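Local coordinates for sporozoite-specific SAG protein (Toxoplasma gondii, PDB 2WNK) that is a SAG2-related surface antigen of the sporozoite stage, built from two SRS domains and probably displayed on the outer face of the parasite membrane, at residues L145-A150 with L205-L210; Q214-Y219 with L232-A237. One frame throughout, in Å; residues are numbered along the deposited sequence.

Interactions 1 and 2 lie within the second SRS domain, their centres about 9 Å apart, and are linked because strands 142-147 and 228-235 are neighbours in one sheet. Interaction 2 is the hairpin pairing of 214-219 with 232-237; interaction 1 sets the end of strand 142-147 against the end of strand 202-207 in the other sheet. The two are joined by probable hydrogen bonds from Ile147 N to Thr234 O, 2.9 Å, and from Ser236 N to Ile147 O, also 2.9 Å. Packing adds to this: Leu205 lies against Leu217, and Leu210 CB rests against Ser236 O at 3.5 Å. Both contacts are structural packing within the domain.

Interaction 1 of 2, residues L145-A150 with L205-L210; sequences LQITAA and LSVTDL
Leu210 reaches across to the 147-150 backbone as the chain turns out of strand 202-207. Its CB is directed toward 145-150 and lies against the backbone of Ser236; with CG anti to the carbonyl carbon (chi1 -67°) the branch point CG comes to 3.7 Å from Ala150 N. The two methyls then spread over the peptide that precedes Ala150: CD1 comes to 3.8 Å from Ala150 N, whereas CD2 lies 3.7 Å from Ala149 O and also meets Ile147 CG2 at 3.9 Å.

That same Ile147 methyl has a second neighbour, Val207 CG2, at 3.6 Å, the isoleucine and valine coming from the two facing sheets and overlapping flank to flank. Ile147 CG2 thus bridges Val207 and Leu210, and Val207 CG2 also touches Ala149 O at 3.6 Å. At the outer end Ala150 CB approaches Thr208 O. No hydrogen bond crosses between the segments; the polar need of Ala149 O is met by Ser152 OG instead. Val233 and Val235 back Ile147 and Leu210 respectively. Ile147 and Val207 meet across the two sheets, with Leu210 of the following loop closing over them, as at the end of a beta-sandwich, here the SRS domain.

Interaction 2 of 2, residues Q214-Y219 with L232-A237; sequences QQKLCY and LVTVSA
Gln215 and Val235 form the hydrogen-bonded pair that opens the ladder between strands 215-219 and 232-235. Gln215 N donates to Val235 O at 3.1 Å, and Val235 N returns a bond to Gln215 O at 2.8 Å. Two residues on, Leu217 N donates to Val233 O and Val233 N to Leu217 O, each at 2.8 Å. Between these pairs the non-hydrogen-bonded pair Lys216 and Thr234 brings Lys216 CA to 3.3 Å from Val233 O, a CA-H...O contact.

On the face carrying Leu217, Val233 and Val235, Leu217 CD2 crosses to Val235 CG2. On the other face, the aliphatic part of Lys216 runs alongside Thr234, with Lys216 CG and CE both 4.1 Å from Thr234 OG1, and Leu232 reaches over Cys218, its CD1 3.8 Å from Cys218 CB. At the open end the Gln214 chain is extended, with CG anti to the backbone N (chi1 179°), so that its amide carbon CD lies beside Thr234 CG2 at 3.5 Å.

A second shell fixes these groups. Leu205 of strand 202-207, with Leu185 and Leu188 of helix 185-188, covers Leu217. Cys218 is tied to Cys179 by a disulfide, and the ammonium of Lys216 is held in a salt bridge with Asp177, outside the two segments. The backbones of Leu232 and Thr234 hydrogen-bond to that of Leu145 in strand 142-147, which makes 232-235 an interior strand.

The contact thus rests on regular antiparallel bonds with a mainly apolar side, that of Leu217, Val233 and Val235, turned to the core. From the other side, Cys218 and Lys216 reach out to Cys179 and Asp177, so covalent and charged links probably hold that loop against the hairpin.

Interaction 1 of 2, residues L145-A150 with L205-L210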
# COMPACT_ATOMS: atom_id res chain seq x y z
N LEU A 145 14.98 -2.56 15.42
CA LEU A 145 15.26 -3.79 14.65
C LEU A 145 16.71 -4.17 14.89
O LEU A 145 17.51 -3.34 15.33
CB LEU A 145 15.10 -3.56 13.14
CG LEU A 145 13.72 -3.10 12.69
CD1 LEU A 145 13.67 -2.91 11.15
CD2 LEU A 145 12.68 -4.09 13.16
N GLN A 146 17.06 -5.42 14.57
CA GLN A 146 18.46 -5.85 14.71
C GLN A 146 18.99 -6.61 13.49
O GLN A 146 18.27 -7.41 12.91
CB GLN A 146 18.59 -6.82 15.92
CG GLN A 146 18.18 -6.24 17.24
CD GLN A 146 16.68 -6.25 17.43
OE1 GLN A 146 16.09 -5.26 17.89
NE2 GLN A 146 16.04 -7.37 17.08
N ILE A 147 20.27 -6.44 13.18
CA ILE A 147 20.92 -7.38 12.29
C ILE A 147 21.96 -8.07 13.18
O ILE A 147 22.85 -7.40 13.74
CB ILE A 147 21.67 -6.64 11.14
CG1 ILE A 147 20.64 -6.06 10.16
CG2 ILE A 147 22.59 -7.58 10.38
CD1 ILE A 147 19.93 -7.15 9.32
N THR A 148 21.91 -9.40 13.26
CA THR A 148 22.78 -10.13 14.17
C THR A 148 23.61 -11.13 13.39
O THR A 148 24.41 -11.84 14.00
CB THR A 148 21.96 -10.87 15.25
OG1 THR A 148 20.99 -11.72 14.63
CG2 THR A 148 21.20 -9.84 16.08
N ALA A 149 23.32 -11.30 12.11
CA ALA A 149 24.11 -12.28 11.28
C ALA A 149 24.65 -11.63 10.01
O ALA A 149 24.02 -10.70 9.44
CB ALA A 149 23.22 -13.45 10.88
N ALA A 150 25.79 -12.13 9.56
CA ALA A 150 26.28 -11.79 8.22
C ALA A 150 25.28 -12.25 7.18
O ALA A 150 24.40 -13.12 7.47
CB ALA A 150 27.68 -12.38 7.93
N LEU A 205 16.66 -3.74 4.45
CA LEU A 205 18.05 -3.39 4.70
C LEU A 205 18.83 -4.71 4.69
O LEU A 205 18.49 -5.63 5.45
CB LEU A 205 18.19 -2.77 6.10
CG LEU A 205 19.69 -2.57 6.42
CD1 LEU A 205 20.35 -1.54 5.48
CD2 LEU A 205 19.84 -2.19 7.88
N SER A 206 19.87 -4.78 3.85
CA SER A 206 20.71 -6.00 3.65
C SER A 206 22.15 -5.74 4.04
O SER A 206 22.75 -4.70 3.66
CB SER A 206 20.67 -6.39 2.16
OG SER A 206 19.29 -6.76 1.83
N VAL A 207 22.74 -6.73 4.68
CA VAL A 207 24.14 -6.69 5.00
C VAL A 207 24.84 -7.90 4.44
O VAL A 207 24.28 -8.95 4.38
CB VAL A 207 24.46 -6.57 6.53
CG1 VAL A 207 23.73 -5.44 7.18
CG2 VAL A 207 24.31 -7.86 7.20
N THR A 208 26.08 -7.73 4.03
CA THR A 208 26.90 -8.88 3.78
C THR A 208 27.82 -9.23 4.95
O THR A 208 27.47 -9.98 5.77
CB THR A 208 27.68 -8.80 2.45
OG1 THR A 208 28.66 -7.78 2.49
CG2 THR A 208 26.73 -8.52 1.36
N ASP A 209 28.93 -8.52 5.08
CA ASP A 209 29.80 -8.79 6.19
C ASP A 209 29.30 -7.89 7.30
O ASP A 209 28.91 -6.79 7.05
CB ASP A 209 31.24 -8.39 5.89
CG ASP A 209 31.89 -9.25 4.84
OD1 ASP A 209 31.66 -10.42 4.76
OD2 ASP A 209 32.67 -8.72 4.11
N LEU A 210 29.39 -8.39 8.53
CA LEU A 210 29.15 -7.51 9.67
C LEU A 210 30.29 -6.53 9.83
O LEU A 210 31.44 -6.83 9.47
CB LEU A 210 28.95 -8.35 10.94
CG LEU A 210 27.67 -9.21 10.96
CD1 LEU A 210 27.71 -10.17 12.14
CD2 LEU A 210 26.42 -8.36 10.94

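Interaction 2 of 2, residues Q214-Y219 with L232-A237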
# COMPACT_ATOMS: atom_id res chain seq x y z
N GLN A 214 30.13 -2.40 16.47
CA GLN A 214 28.65 -2.29 16.43
C GLN A 214 28.25 -0.93 15.84
O GLN A 214 28.90 0.09 16.13
CB GLN A 214 28.01 -2.46 17.82
CG GLN A 214 26.48 -2.34 17.77
CD GLN A 214 25.84 -2.24 19.17
OE1 GLN A 214 25.29 -1.20 19.54
NE2 GLN A 214 25.89 -3.31 19.92
N GLN A 215 27.18 -0.92 15.05
CA GLN A 215 26.70 0.28 14.34
C GLN A 215 25.21 0.43 14.60
O GLN A 215 24.53 -0.54 14.94
CB GLN A 215 26.97 0.20 12.80
CG GLN A 215 28.46 -0.11 12.41
CD GLN A 215 29.48 1.02 12.70
OE1 GLN A 215 30.70 0.74 12.91
NE2 GLN A 215 29.05 2.25 12.62
N LYS A 216 24.73 1.66 14.42
CA LYS A 216 23.27 1.89 14.44
C LYS A 216 22.89 2.63 13.16
O LYS A 216 23.61 3.52 12.69
CB LYS A 216 22.90 2.71 15.65
CG LYS A 216 22.94 1.90 16.93
CD LYS A 216 22.32 2.73 18.03
CE LYS A 216 22.46 2.06 19.35
NZ LYS A 216 22.11 3.05 20.45
N LEU A 217 21.81 2.19 12.54
CA LEU A 217 21.37 2.77 11.28
C LEU A 217 19.98 3.23 11.55
O LEU A 217 19.15 2.44 11.96
CB LEU A 217 21.25 1.71 10.19
CG LEU A 217 22.46 1.19 9.41
CD1 LEU A 217 23.85 1.74 9.68
CD2 LEU A 217 22.46 -0.25 8.99
N CYS A 218 19.73 4.51 11.32
CA CYS A 218 18.40 5.03 11.61
C CYS A 218 17.74 5.56 10.32
O CYS A 218 18.35 6.25 9.50
CB CYS A 218 18.51 6.19 12.59
SG CYS A 218 16.82 6.61 13.10
N TYR A 219 16.47 5.30 10.16
CA TYR A 219 15.63 5.85 9.08
C TYR A 219 14.38 6.48 9.69
O TYR A 219 13.91 6.07 10.72
CB TYR A 219 15.20 4.70 8.16
CG TYR A 219 16.33 4.00 7.47
CD1 TYR A 219 16.85 4.51 6.31
CD2 TYR A 219 16.89 2.83 7.99
CE1 TYR A 219 17.92 3.93 5.70
CE2 TYR A 219 17.98 2.22 7.38
CZ TYR A 219 18.46 2.77 6.23
OH TYR A 219 19.51 2.15 5.64
N LEU A 232 15.16 2.24 14.09
CA LEU A 232 16.56 2.21 14.54
C LEU A 232 17.04 0.77 14.47
O LEU A 232 16.53 -0.09 15.19
CB LEU A 232 16.60 2.76 15.98
CG LEU A 232 17.92 3.09 16.63
CD1 LEU A 232 18.79 4.06 15.77
CD2 LEU A 232 17.64 3.72 18.00
N VAL A 233 18.04 0.54 13.63
CA VAL A 233 18.57 -0.81 13.44
C VAL A 233 19.94 -0.91 14.10
O VAL A 233 20.89 -0.24 13.69
CB VAL A 233 18.72 -1.15 12.00
CG1 VAL A 233 19.05 -2.63 11.81
CG2 VAL A 233 17.51 -0.72 11.20
N THR A 234 20.08 -1.83 15.05
CA THR A 234 21.38 -2.12 15.64
C THR A 234 22.05 -3.24 14.85
O THR A 234 21.45 -4.31 14.66
CB THR A 234 21.27 -2.47 17.12
OG1 THR A 234 20.69 -1.35 17.82
CG2 THR A 234 22.66 -2.78 17.70
N VAL A 235 23.28 -3.01 14.38
CA VAL A 235 23.98 -3.99 13.58
C VAL A 235 25.15 -4.54 14.39
O VAL A 235 26.03 -3.79 14.83
CB VAL A 235 24.55 -3.40 12.27
CG1 VAL A 235 25.26 -4.47 11.45
CG2 VAL A 235 23.44 -2.79 11.41
N SER A 236 25.12 -5.83 14.63
CA SER A 236 26.13 -6.44 15.48
C SER A 236 27.55 -6.39 14.87
O SER A 236 27.70 -6.45 13.65
CB SER A 236 25.73 -7.87 15.78
N ALA A 237 28.58 -6.26 15.71
CA ALA A 237 30.00 -6.37 15.29
C ALA A 237 30.39 -7.81 14.91
O ALA A 237 29.89 -8.76 15.53
CB ALA A 237 30.92 -5.90 16.40